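Side-chain contacts in sulfite dehydrogenase (Paracoccus pantotrophus, PDB 2XTS), which probably oxidises protein-bound sulfane sulfur in the bacterial Sox pathway, passing electrons from a molybdenum cofactor to heme c: residues Q40-E43 / W44-E47; T64-Q68 / G69-E73; V149-L153 / S154-A158; F196-G200 / E201-K205; S266-T269 / S270-P273. One frame throughout, in Å; residues are numbered along the deposited sequence.

Interaction 1. Residues Q40-E43 / W44-E47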
# COMPACT_ATOMS: atom_id res chain seq x y z
N GLN A 40 -3.20 -16.54 -6.54
CA GLN A 40 -3.45 -17.82 -7.19
C GLN A 40 -3.47 -18.90 -6.14
O GLN A 40 -2.76 -18.84 -5.15
CB GLN A 40 -2.38 -18.13 -8.21
CG GLN A 40 -2.31 -17.19 -9.41
CD GLN A 40 -3.33 -17.46 -10.48
OE1 GLN A 40 -4.07 -18.43 -10.44
NE2 GLN A 40 -3.36 -16.59 -11.46
N TYR A 41 -4.20 -19.96 -6.46
CA TYR A 41 -4.42 -21.10 -5.59
C TYR A 41 -3.99 -22.37 -6.34
O TYR A 41 -4.34 -22.52 -7.51
CB TYR A 41 -5.91 -21.14 -5.24
CG TYR A 41 -6.36 -22.37 -4.50
CD1 TYR A 41 -5.85 -22.69 -3.26
CD2 TYR A 41 -7.34 -23.17 -5.03
CE1 TYR A 41 -6.28 -23.81 -2.59
CE2 TYR A 41 -7.79 -24.28 -4.36
CZ TYR A 41 -7.26 -24.60 -3.15
OH TYR A 41 -7.74 -25.72 -2.50
N VAL A 42 -3.19 -23.21 -5.69
CA VAL A 42 -2.75 -24.49 -6.23
C VAL A 42 -3.44 -25.58 -5.41
O VAL A 42 -3.04 -25.90 -4.29
CB VAL A 42 -1.20 -24.67 -6.16
CG1 VAL A 42 -0.77 -26.01 -6.78
CG2 VAL A 42 -0.47 -23.51 -6.83
N GLU A 43 -4.49 -26.16 -5.97
CA GLU A 43 -5.33 -27.04 -5.16
C GLU A 43 -4.60 -28.28 -4.60
O GLU A 43 -4.85 -28.70 -3.44
CB GLU A 43 -6.54 -27.49 -5.97
CG GLU A 43 -7.55 -28.36 -5.19
CD GLU A 43 -8.24 -29.40 -6.07
OE1 GLU A 43 -8.41 -30.54 -5.60
OE2 GLU A 43 -8.60 -29.07 -7.22
N TRP A 44 -3.70 -28.87 -5.37
CA TRP A 44 -3.09 -30.13 -4.95
C TRP A 44 -2.19 -30.01 -3.71
O TRP A 44 -1.82 -31.02 -3.10
CB TRP A 44 -2.35 -30.83 -6.09
CG TRP A 44 -1.07 -30.19 -6.61
CD1 TRP A 44 -0.94 -29.37 -7.72
CD2 TRP A 44 0.25 -30.36 -6.10
NE1 TRP A 44 0.37 -29.03 -7.90
CE2 TRP A 44 1.13 -29.63 -6.93
CE3 TRP A 44 0.78 -31.08 -5.02
CZ2 TRP A 44 2.51 -29.56 -6.70
CZ3 TRP A 44 2.16 -31.03 -4.80
CH2 TRP A 44 3.00 -30.27 -5.63
N LEU A 45 -1.84 -28.79 -3.30
CA LEU A 45 -0.89 -28.63 -2.22
C LEU A 45 -1.47 -29.03 -0.85
O LEU A 45 -0.71 -29.38 0.05
CB LEU A 45 -0.36 -27.19 -2.16
CG LEU A 45 0.59 -26.74 -3.27
CD1 LEU A 45 1.00 -25.29 -3.04
CD2 LEU A 45 1.81 -27.63 -3.34
N THR A 46 -2.80 -28.95 -0.70
CA THR A 46 -3.44 -29.24 0.59
C THR A 46 -4.71 -30.04 0.41
O THR A 46 -5.21 -30.16 -0.68
CB THR A 46 -3.77 -27.93 1.33
OG1 THR A 46 -4.58 -27.10 0.49
CG2 THR A 46 -2.50 -27.19 1.68
N GLU A 47 -5.24 -30.62 1.48
CA GLU A 47 -6.49 -31.38 1.35
C GLU A 47 -7.77 -30.56 1.49
O GLU A 47 -8.83 -31.04 1.10
CB GLU A 47 -6.62 -32.58 2.29
CG GLU A 47 -8.05 -33.22 2.15
CD GLU A 47 -8.14 -34.71 2.24
OE1 GLU A 47 -9.03 -35.33 1.61
OE2 GLU A 47 -7.33 -35.29 2.96
O HOH W 1 -6.55 -27.75 -1.22
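Val42 lays its CG1 methyl over one face of the Trp44 indole. CG1 lies 3.4 Å from NE1 and 3.5 Å from CD1 of that ring. The two side chains point the same way, side by side. Val42 holds CG1 anti to its own backbone N (chi1 -179°), and this branch also meets Leu45 CG at 3.8 Å. Leu45 CD2 lies over the same face of the Trp44 ring, offset toward the rim. The indole NE1 donates to Val183 O of the cytochrome chain, which helps to fix how the ring is turned. The backbone here forms a short 3-10 turn. Leu45 N donates to Val42 O at 3.3 Å, nearly straight at 167°. A second bond follows, from Thr46 N to Glu43 O, but at 3.4 Å it is weak. One water joins the two ends of the turn. It donates to Thr46 O and is also hydrogen-bonded to Tyr41 OH and Thr46 OG1, each 2.7 Å from the water oxygen. Thr46 OG1 has a further partner in Ser52 OG. The Tyr41 ring has the backbone N of Glu43 above its centre. Val42 also packs on Phe55, Tyr138 and, across the subunit boundary, Pro185 of the cytochrome chain.

Interaction 2. Residues T64-Q68 / G69-E73. With MTE (phosphonic acidmono-(2-amino-5,6-dimercapto-4-oxo-3,7,8a,9,10,10a-hexahydro-4H-8-oxa-1,3,9,10-tetraaza-anthracen-7-ylmethyl)ester), chain E.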
# COMPACT_ATOMS: atom_id res chain seq x y z
N THR A 64 8.45 -2.44 -3.11
CA THR A 64 8.49 -3.27 -1.93
C THR A 64 7.15 -3.45 -1.19
O THR A 64 6.99 -4.45 -0.48
CB THR A 64 9.54 -2.80 -0.91
OG1 THR A 64 9.10 -1.60 -0.27
CG2 THR A 64 10.92 -2.64 -1.53
N ILE A 65 6.22 -2.50 -1.35
CA ILE A 65 4.94 -2.59 -0.64
C ILE A 65 4.02 -3.55 -1.37
O ILE A 65 3.80 -3.40 -2.57
CB ILE A 65 4.27 -1.19 -0.57
CG1 ILE A 65 5.11 -0.23 0.29
CG2 ILE A 65 2.84 -1.28 -0.06
CD1 ILE A 65 5.23 -0.62 1.72
N THR A 66 3.49 -4.56 -0.67
CA THR A 66 2.56 -5.47 -1.32
C THR A 66 1.14 -4.90 -1.23
O THR A 66 0.69 -4.59 -0.13
CB THR A 66 2.53 -6.85 -0.61
OG1 THR A 66 3.87 -7.32 -0.36
CG2 THR A 66 1.76 -7.87 -1.48
N PRO A 67 0.42 -4.81 -2.37
CA PRO A 67 -0.99 -4.39 -2.26
C PRO A 67 -1.76 -5.40 -1.45
O PRO A 67 -1.73 -6.58 -1.74
CB PRO A 67 -1.47 -4.35 -3.72
CG PRO A 67 -0.23 -4.33 -4.52
CD PRO A 67 0.77 -5.11 -3.77
N GLN A 68 -2.46 -4.96 -0.42
CA GLN A 68 -3.05 -5.88 0.51
C GLN A 68 -4.13 -6.74 -0.12
O GLN A 68 -4.34 -7.86 0.33
CB GLN A 68 -3.52 -5.17 1.79
CG GLN A 68 -4.29 -3.90 1.60
CD GLN A 68 -3.46 -2.63 1.57
OE1 GLN A 68 -2.33 -2.62 1.08
NE2 GLN A 68 -4.01 -1.56 2.12
N GLY A 69 -4.79 -6.25 -1.16
CA GLY A 69 -5.78 -7.06 -1.82
C GLY A 69 -5.23 -8.29 -2.55
O GLY A 69 -5.99 -9.22 -2.81
N CYS A 70 -3.95 -8.28 -2.91
CA CYS A 70 -3.36 -9.48 -3.50
C CYS A 70 -2.24 -10.09 -2.68
O CYS A 70 -1.53 -10.96 -3.15
CB CYS A 70 -2.88 -9.25 -4.91
SG CYS A 70 -1.60 -8.03 -5.15
N ALA A 71 -2.13 -9.67 -1.43
CA ALA A 71 -1.17 -10.23 -0.49
C ALA A 71 -1.65 -11.60 -0.03
O ALA A 71 -2.83 -11.78 0.32
CB ALA A 71 -0.99 -9.30 0.68
N PHE A 72 -0.74 -12.58 -0.05
CA PHE A 72 -1.12 -13.97 0.19
C PHE A 72 -1.83 -14.17 1.52
O PHE A 72 -1.67 -13.38 2.46
CB PHE A 72 0.08 -14.94 0.11
CG PHE A 72 0.87 -15.09 1.39
CD1 PHE A 72 1.65 -14.09 1.90
CD2 PHE A 72 0.83 -16.29 2.07
CE1 PHE A 72 2.36 -14.27 3.06
CE2 PHE A 72 1.55 -16.47 3.22
CZ PHE A 72 2.31 -15.48 3.72
N GLU A 73 -2.56 -15.27 1.58
CA GLU A 73 -3.29 -15.76 2.76
C GLU A 73 -2.81 -17.13 3.11
O GLU A 73 -2.61 -17.98 2.25
CB GLU A 73 -4.76 -15.93 2.40
CG GLU A 73 -5.50 -14.69 1.98
CD GLU A 73 -6.88 -15.03 1.43
OE1 GLU A 73 -7.74 -15.55 2.17
OE2 GLU A 73 -7.11 -14.78 0.25
N1 MTE E . -3.14 -17.04 12.70
C2 MTE E . -4.24 -17.75 12.97
N2 MTE E . -5.02 -17.37 14.00
N3 MTE E . -4.61 -18.81 12.23
C4 MTE E . -3.87 -19.25 11.16
O4 MTE E . -4.29 -20.24 10.52
N5 MTE E . -1.77 -18.93 9.83
C6 MTE E . -0.41 -18.49 10.07
C7 MTE E . -0.28 -17.02 10.43
N8 MTE E . -1.19 -16.68 11.49
C9 MTE E . -2.65 -18.55 10.83
C10 MTE E . -2.31 -17.41 11.68
C1' MTE E . 0.52 -18.80 8.92
S1' MTE E . 1.06 -20.45 8.69
C2' MTE E . 1.02 -17.83 8.12
S2' MTE E . 2.22 -18.14 6.93
C3' MTE E . 0.54 -16.41 8.30
O3' MTE E . -0.52 -16.26 9.26
C4' MTE E . -0.01 -15.87 6.99
O4' MTE E . -0.39 -14.50 7.15
P MTE E . -1.36 -13.91 6.02
O1P MTE E . -0.48 -14.08 4.75
O2P MTE E . -2.60 -14.74 5.90
O3P MTE E . -1.55 -12.47 6.38
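The chain turns tightly at Pro67-Cys70, where Cys70 N donates to Pro67 O at 3.0 Å. A weak bond of the same spacing follows, from Ala71 N to Gln68 O at 3.4 Å. The Cys70 sulfur sits beside the Pro67 ring. SG is 4.0 Å from each of Pro67 CB, CG and CD, so it meets the ring broadly and not at a single atom. Cys70 has SG between its backbone N and carbonyl carbon (chi1 61°), which brings the sulfur to the Pro67 ring. On the other flank, the CG2 methyl of Thr66 touches Ala71 CB at 3.8 Å. The other Thr66 branch, OG1, is hydrogen-bonded to Asn145 N, on strand 143-152. Beyond the turn the chain enters the molybdopterin pocket of a fold related to sulfite oxidase. Here the Phe72 ring lies under the cofactor phosphate, with MTE O1P 3.2 Å above the ring plane and over its centre. His144 meets the same ring with the planes at about 50°. With an alanine in place of Phe72, the phosphate oxygen would probably lose the flat surface beneath it and His144 would lose its ring neighbour. The backbone also approaches the phosphate: Glu73 CA is 3.4 Å from MTE O2P. Phe72 O and MTE O1P are 2.7 Å apart. Two oxygens this close imply that the phosphate group probably holds a proton at O1P and donates it to the carbonyl.

Interaction 3. Residues V149-L153 / S154-A158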
# COMPACT_ATOMS: atom_id res chain seq x y z
N VAL A 149 1.02 -0.47 11.75
CA VAL A 149 0.93 0.37 12.94
C VAL A 149 0.12 -0.39 13.99
O VAL A 149 -0.90 -1.02 13.71
CB VAL A 149 0.28 1.74 12.63
CG1 VAL A 149 0.11 2.60 13.90
CG2 VAL A 149 1.11 2.46 11.59
N GLY A 150 0.58 -0.29 15.23
CA GLY A 150 -0.07 -0.93 16.35
C GLY A 150 0.62 -0.59 17.62
O GLY A 150 1.16 0.51 17.76
N VAL A 151 0.57 -1.52 18.57
CA VAL A 151 1.07 -1.28 19.91
C VAL A 151 2.09 -2.38 20.22
O VAL A 151 1.82 -3.56 19.98
CB VAL A 151 -0.09 -1.31 20.93
CG1 VAL A 151 0.43 -1.24 22.35
CG2 VAL A 151 -1.12 -0.21 20.64
N PRO A 152 3.26 -2.02 20.79
CA PRO A 152 4.21 -3.05 21.17
C PRO A 152 3.67 -3.96 22.25
O PRO A 152 3.00 -3.49 23.19
CB PRO A 152 5.40 -2.27 21.73
CG PRO A 152 4.99 -0.88 21.81
CD PRO A 152 3.71 -0.66 21.13
N LEU A 153 3.95 -5.25 22.15
CA LEU A 153 3.51 -6.15 23.23
C LEU A 153 4.04 -5.73 24.59
O LEU A 153 3.37 -5.94 25.60
CB LEU A 153 3.86 -7.61 22.95
CG LEU A 153 3.13 -8.28 21.79
CD1 LEU A 153 3.36 -9.80 21.84
CD2 LEU A 153 1.64 -7.92 21.73
N SER A 154 5.23 -5.15 24.62
CA SER A 154 5.81 -4.74 25.90
C SER A 154 4.89 -3.81 26.68
O SER A 154 4.78 -3.92 27.90
CB SER A 154 7.16 -4.07 25.67
OG SER A 154 7.05 -2.91 24.88
N VAL A 155 4.21 -2.89 25.99
CA VAL A 155 3.36 -1.95 26.71
C VAL A 155 2.08 -2.61 27.21
O VAL A 155 1.59 -2.29 28.30
CB VAL A 155 3.07 -0.68 25.91
CG1 VAL A 155 2.37 0.33 26.79
CG2 VAL A 155 4.37 -0.08 25.35
N LEU A 156 1.54 -3.56 26.45
CA LEU A 156 0.35 -4.30 26.90
C LEU A 156 0.69 -5.17 28.10
O LEU A 156 -0.06 -5.22 29.08
CB LEU A 156 -0.19 -5.18 25.79
CG LEU A 156 -0.64 -4.42 24.55
CD1 LEU A 156 -1.09 -5.45 23.49
CD2 LEU A 156 -1.76 -3.46 24.86
N LEU A 157 1.82 -5.84 28.00
CA LEU A 157 2.25 -6.75 29.05
C LEU A 157 2.55 -5.99 30.34
O LEU A 157 2.28 -6.49 31.43
CB LEU A 157 3.46 -7.57 28.59
CG LEU A 157 3.09 -8.59 27.51
CD1 LEU A 157 4.34 -9.19 26.89
CD2 LEU A 157 2.19 -9.71 28.03
N ALA A 158 3.08 -4.78 30.22
CA ALA A 158 3.31 -3.90 31.37
C ALA A 158 2.03 -3.60 32.16
O ALA A 158 2.09 -3.43 33.38
CB ALA A 158 3.98 -2.60 30.90
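Leu157 N donates to Leu153 O at 2.9 Å, with an angle of 166° at the hydrogen. It is an ordinary helical bond in the first turn of helix 153-160, which starts directly where strand 143-152 ends. This strand-to-helix junction belongs to the molybdopterin-binding domain. Pro152 is the N-cap residue, and its carbonyl oxygen accepts from Val155 N at 3.1 Å. The first helical turn brings Leu156 back toward the end of the strand. There Leu156 CD2 meets Val151 CG1 at 4.0 Å, the two side chains crossing at about a right angle. The other branch, Leu156 CD1, reaches Leu153 CD2 at 4.1 Å. Leu156 has CG anti to its carbonyl carbon (chi1 -62°), which also brings CG to 4.0 Å from Val151 CG1, and its two methyls meet different neighbours. Leu156 also packs on Phe109, Leu194, Leu89 and Ile91, so it joins the junction to two sheets. Shortening Leu156 to an alanine is likely to open a gap between Val151, Leu153 and strand 89-93, since both methyl branches would be missing. Leu153 itself packs on Val188 and Leu194. Leu157 CG rides close to the Leu153 carbonyl, 3.3 Å from O. Ser154 OG rests 3.6 Å from CB of the Pro152 ring.

Interaction 4. Residues F196-G200 / E201-K205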
# COMPACT_ATOMS: atom_id res chain seq x y z
N PHE A 196 -2.83 -3.24 14.15
CA PHE A 196 -4.21 -3.00 13.72
C PHE A 196 -4.30 -2.42 12.34
O PHE A 196 -5.35 -2.57 11.68
CB PHE A 196 -4.96 -2.01 14.62
CG PHE A 196 -4.60 -2.07 16.05
CD1 PHE A 196 -4.74 -3.26 16.76
CD2 PHE A 196 -4.13 -0.94 16.71
CE1 PHE A 196 -4.39 -3.33 18.10
CE2 PHE A 196 -3.79 -1.00 18.05
CZ PHE A 196 -3.91 -2.20 18.74
N PHE A 197 -3.25 -1.77 11.88
CA PHE A 197 -3.25 -1.15 10.55
C PHE A 197 -2.14 -1.76 9.72
O PHE A 197 -1.07 -2.05 10.23
CB PHE A 197 -2.99 0.35 10.67
CG PHE A 197 -4.00 1.10 11.43
CD1 PHE A 197 -5.15 1.62 10.84
CD2 PHE A 197 -3.81 1.30 12.78
CE1 PHE A 197 -6.07 2.33 11.60
CE2 PHE A 197 -4.74 2.00 13.53
CZ PHE A 197 -5.85 2.52 12.93
N ALA A 198 -2.42 -1.96 8.43
CA ALA A 198 -1.44 -2.48 7.48
C ALA A 198 -1.63 -1.70 6.19
O ALA A 198 -2.72 -1.65 5.62
CB ALA A 198 -1.64 -3.96 7.26
N ASN A 199 -0.57 -1.06 5.73
CA ASN A 199 -0.55 -0.21 4.54
C ASN A 199 -1.67 0.84 4.64
O ASN A 199 -2.47 1.01 3.71
CB ASN A 199 -0.65 -1.06 3.28
CG ASN A 199 0.62 -1.80 2.97
OD1 ASN A 199 1.69 -1.51 3.50
ND2 ASN A 199 0.51 -2.77 2.08
N GLY A 200 -1.73 1.49 5.80
CA GLY A 200 -2.58 2.63 6.01
C GLY A 200 -3.92 2.41 6.64
O GLY A 200 -4.44 3.28 7.30
N GLU A 201 -4.54 1.27 6.40
CA GLU A 201 -5.92 1.00 6.78
C GLU A 201 -5.99 -0.23 7.68
O GLU A 201 -4.99 -0.87 7.97
CB GLU A 201 -6.76 0.82 5.51
CG GLU A 201 -6.34 -0.35 4.64
CD GLU A 201 -7.12 -0.51 3.34
OE1 GLU A 201 -8.03 0.31 3.06
OE2 GLU A 201 -6.78 -1.47 2.64
N ALA A 202 -7.18 -0.57 8.14
CA ALA A 202 -7.33 -1.76 8.96
C ALA A 202 -6.83 -2.98 8.23
O ALA A 202 -6.91 -3.07 7.00
CB ALA A 202 -8.77 -1.96 9.40
N LEU A 203 -6.32 -3.95 8.98
CA LEU A 203 -6.02 -5.25 8.42
C LEU A 203 -7.21 -5.76 7.62
O LEU A 203 -8.36 -5.57 8.00
CB LEU A 203 -5.79 -6.24 9.55
CG LEU A 203 -4.67 -6.00 10.55
CD1 LEU A 203 -4.65 -7.03 11.63
CD2 LEU A 203 -3.37 -6.06 9.80
N ARG A 204 -6.93 -6.46 6.53
CA ARG A 204 -7.99 -7.16 5.80
C ARG A 204 -8.48 -8.34 6.64
O ARG A 204 -7.79 -8.85 7.54
CB ARG A 204 -7.46 -7.60 4.42
CG ARG A 204 -6.99 -6.45 3.55
CD ARG A 204 -8.09 -5.42 3.33
NE ARG A 204 -7.74 -4.27 2.50
CZ ARG A 204 -7.82 -4.25 1.17
NH1 ARG A 204 -8.08 -5.36 0.49
NH2 ARG A 204 -7.58 -3.13 0.51
N LYS A 205 -9.72 -8.76 6.37
CA LYS A 205 -10.32 -9.87 7.08
C LYS A 205 -9.37 -11.07 7.13
O LYS A 205 -9.10 -11.65 8.19
CB LYS A 205 -11.62 -10.29 6.41
CG LYS A 205 -12.32 -11.47 7.06
CD LYS A 205 -13.63 -11.77 6.34
CE LYS A 205 -14.27 -13.05 6.79
NZ LYS A 205 -15.53 -13.24 6.01
O HOH W 2 -4.67 -3.81 5.20
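The carbonyl oxygen of Glu201 accepts a hydrogen bond from Ala198 N at 2.8 Å. The same oxygen is approached by the CA of Phe197, at 3.1 Å, in a CA-H...O contact. Further along, Leu203 N donates to Phe196 O at 3.2 Å. Two more carbonyls are satisfied by one water, which donates to both Ala198 O and Ala202 O. These bonds close a beta hairpin of strands 193-198 and 201-202. Its type I' turn runs from Ala198 to Glu201. Asn199 and Gly200 both have positive phi, and a side chain at Gly200 would collide with the carbonyl O of Asn199. At the other end, Phe196 and Phe197 both face Val149 as a classic beta bulge. The Glu201 carboxylate is buried and well supplied with donors. Its CG is flanked by the backbone N and C of the same residue (chi1 62°), and the chain runs on extended, which carries the carboxylate to Arg204. Arg204 grips its OE2 side-on with two nitrogens, NH2 at 2.8 Å and NE at 3.0 Å, in a salt bridge. NH2 meets the syn lone pair, while NE comes from above the carboxylate plane. Gln68 NE2 also bonds to OE2, and Tyr27 OH takes OE1. So many donors would probably favour a charged carboxylate. Asn199 is held at both ends of its amide, OD1 by Glu147 N and ND2 by Gln68 OE1. Among apolar groups, Ala198 CB meets Leu203 CD2 at 3.7 Å.

Interaction 5. Residues S266-T269 / S270-P273. With GOL (glycerol), chain I.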
# COMPACT_ATOMS: atom_id res chain seq x y z
N SER A 266 16.46 -14.29 -1.75
CA SER A 266 16.16 -13.43 -2.88
C SER A 266 15.55 -14.20 -4.01
O SER A 266 15.71 -15.42 -4.11
CB SER A 266 17.40 -12.72 -3.41
OG SER A 266 18.28 -13.61 -4.07
N VAL A 267 14.92 -13.48 -4.90
CA VAL A 267 14.41 -14.04 -6.14
C VAL A 267 14.32 -12.95 -7.20
O VAL A 267 13.90 -11.83 -6.90
CB VAL A 267 13.03 -14.77 -5.97
CG1 VAL A 267 11.93 -13.82 -5.48
CG2 VAL A 267 12.64 -15.48 -7.26
N ILE A 268 14.71 -13.28 -8.42
CA ILE A 268 14.48 -12.46 -9.60
C ILE A 268 13.01 -12.62 -10.01
O ILE A 268 12.56 -13.71 -10.36
CB ILE A 268 15.44 -12.84 -10.74
CG1 ILE A 268 16.87 -12.42 -10.34
CG2 ILE A 268 15.03 -12.16 -12.03
CD1 ILE A 268 17.98 -13.06 -11.20
N THR A 269 12.26 -11.52 -9.98
CA THR A 269 10.84 -11.55 -10.33
C THR A 269 10.61 -11.33 -11.81
O THR A 269 9.59 -11.74 -12.33
CB THR A 269 10.06 -10.54 -9.48
OG1 THR A 269 10.60 -9.23 -9.65
CG2 THR A 269 10.17 -10.90 -8.00
N SER A 270 11.56 -10.69 -12.49
CA SER A 270 11.51 -10.62 -13.93
C SER A 270 12.90 -10.42 -14.51
O SER A 270 13.69 -9.70 -13.99
CB SER A 270 10.60 -9.51 -14.41
OG SER A 270 11.22 -8.26 -14.25
N PRO A 271 13.20 -11.16 -15.59
CA PRO A 271 12.42 -12.24 -16.21
C PRO A 271 12.16 -13.38 -15.23
O PRO A 271 12.94 -13.61 -14.31
CB PRO A 271 13.33 -12.74 -17.36
CG PRO A 271 14.32 -11.71 -17.56
CD PRO A 271 14.50 -11.00 -16.24
N SER A 272 11.07 -14.09 -15.45
CA SER A 272 10.72 -15.27 -14.67
C SER A 272 9.71 -16.06 -15.52
O SER A 272 9.27 -15.56 -16.56
CB SER A 272 10.17 -14.89 -13.29
OG SER A 272 8.94 -14.17 -13.41
N PRO A 273 9.30 -17.26 -15.08
CA PRO A 273 8.45 -18.04 -15.99
C PRO A 273 7.13 -17.38 -16.42
O PRO A 273 6.70 -17.60 -17.54
CB PRO A 273 8.18 -19.33 -15.20
CG PRO A 273 9.46 -19.48 -14.39
CD PRO A 273 9.82 -18.07 -13.97
C1 GOL I . 7.34 -7.00 -14.08
O1 GOL I . 7.31 -6.40 -15.38
C2 GOL I . 8.33 -6.30 -13.14
O2 GOL I . 9.59 -6.19 -13.70
C3 GOL I . 8.41 -6.99 -11.77
O3 GOL I . 8.85 -8.33 -11.78
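A short hydrogen bond of 2.7 Å runs from Ser272 OG to Thr269 O, from side chain to backbone three residues back. The hydroxyl comes from above the carbonyl plane, 48° out of it. Ser272 tucks OG in over its own backbone, with N to one side and C to the other (chi1 64°), which turns the hydroxyl back toward the strand. In between, the chain bends through a cis peptide before Pro271. Thr269 and Ser270 form a classic beta bulge opposite Ser287. Strand 265-270 lies at the edge of the antiparallel sheet of the dimerisation domain.

Van der Waals contacts come next. The CG2 methyl of Ile268 sits against two carbonyl oxygens, 3.4 Å from both Ser270 O and Pro271 O. Its one apolar contact here is light, 4.4 Å from CG2 to Pro271 CD. Ile268 also packs on Ile286 and Leu340.

Polar contacts to a bound glycerol, probably from the crystallisation liquor, form the third group. Thr269 OG1 is 2.9 Å from GOL O3, but which acceptor takes the threonine proton is not settled. Ser270 OG is 2.7 Å from GOL O2; Ser270 has two conformers, so this bond is doubtful. The glycerol is also bonded to His59 O and to Arg111 NH1 of the second subunit. Arg326 NH1 bonds to Thr269 OG1. The Arg326 charge would probably polarise this hydroxyl and make its proton a better donor, while the Ser272 bond satisfies the buried Thr269 carbonyl.

In the fold
The five contacts follow one another along the chain; none nests in or crosses another. Interaction 1 closes a short turn before strand 52-53, close to the cytochrome chain. Interaction 2 closes a turn in the loop leading to strand 74-75 and the cofactor. Interaction 3 joins strand 143-152 to helix 153-160. Interaction 4 closes the hairpin of strands 193-198 and 201-202. It shares a sheet with interaction 3, their strands paired side by side, and touches interaction 2 directly, their centres about 11 Å apart. Both 2 and 4 reach the second subunit. Interaction 5 closes a bend in the dimerisation domain, about 37 Å from interaction 3 between centres.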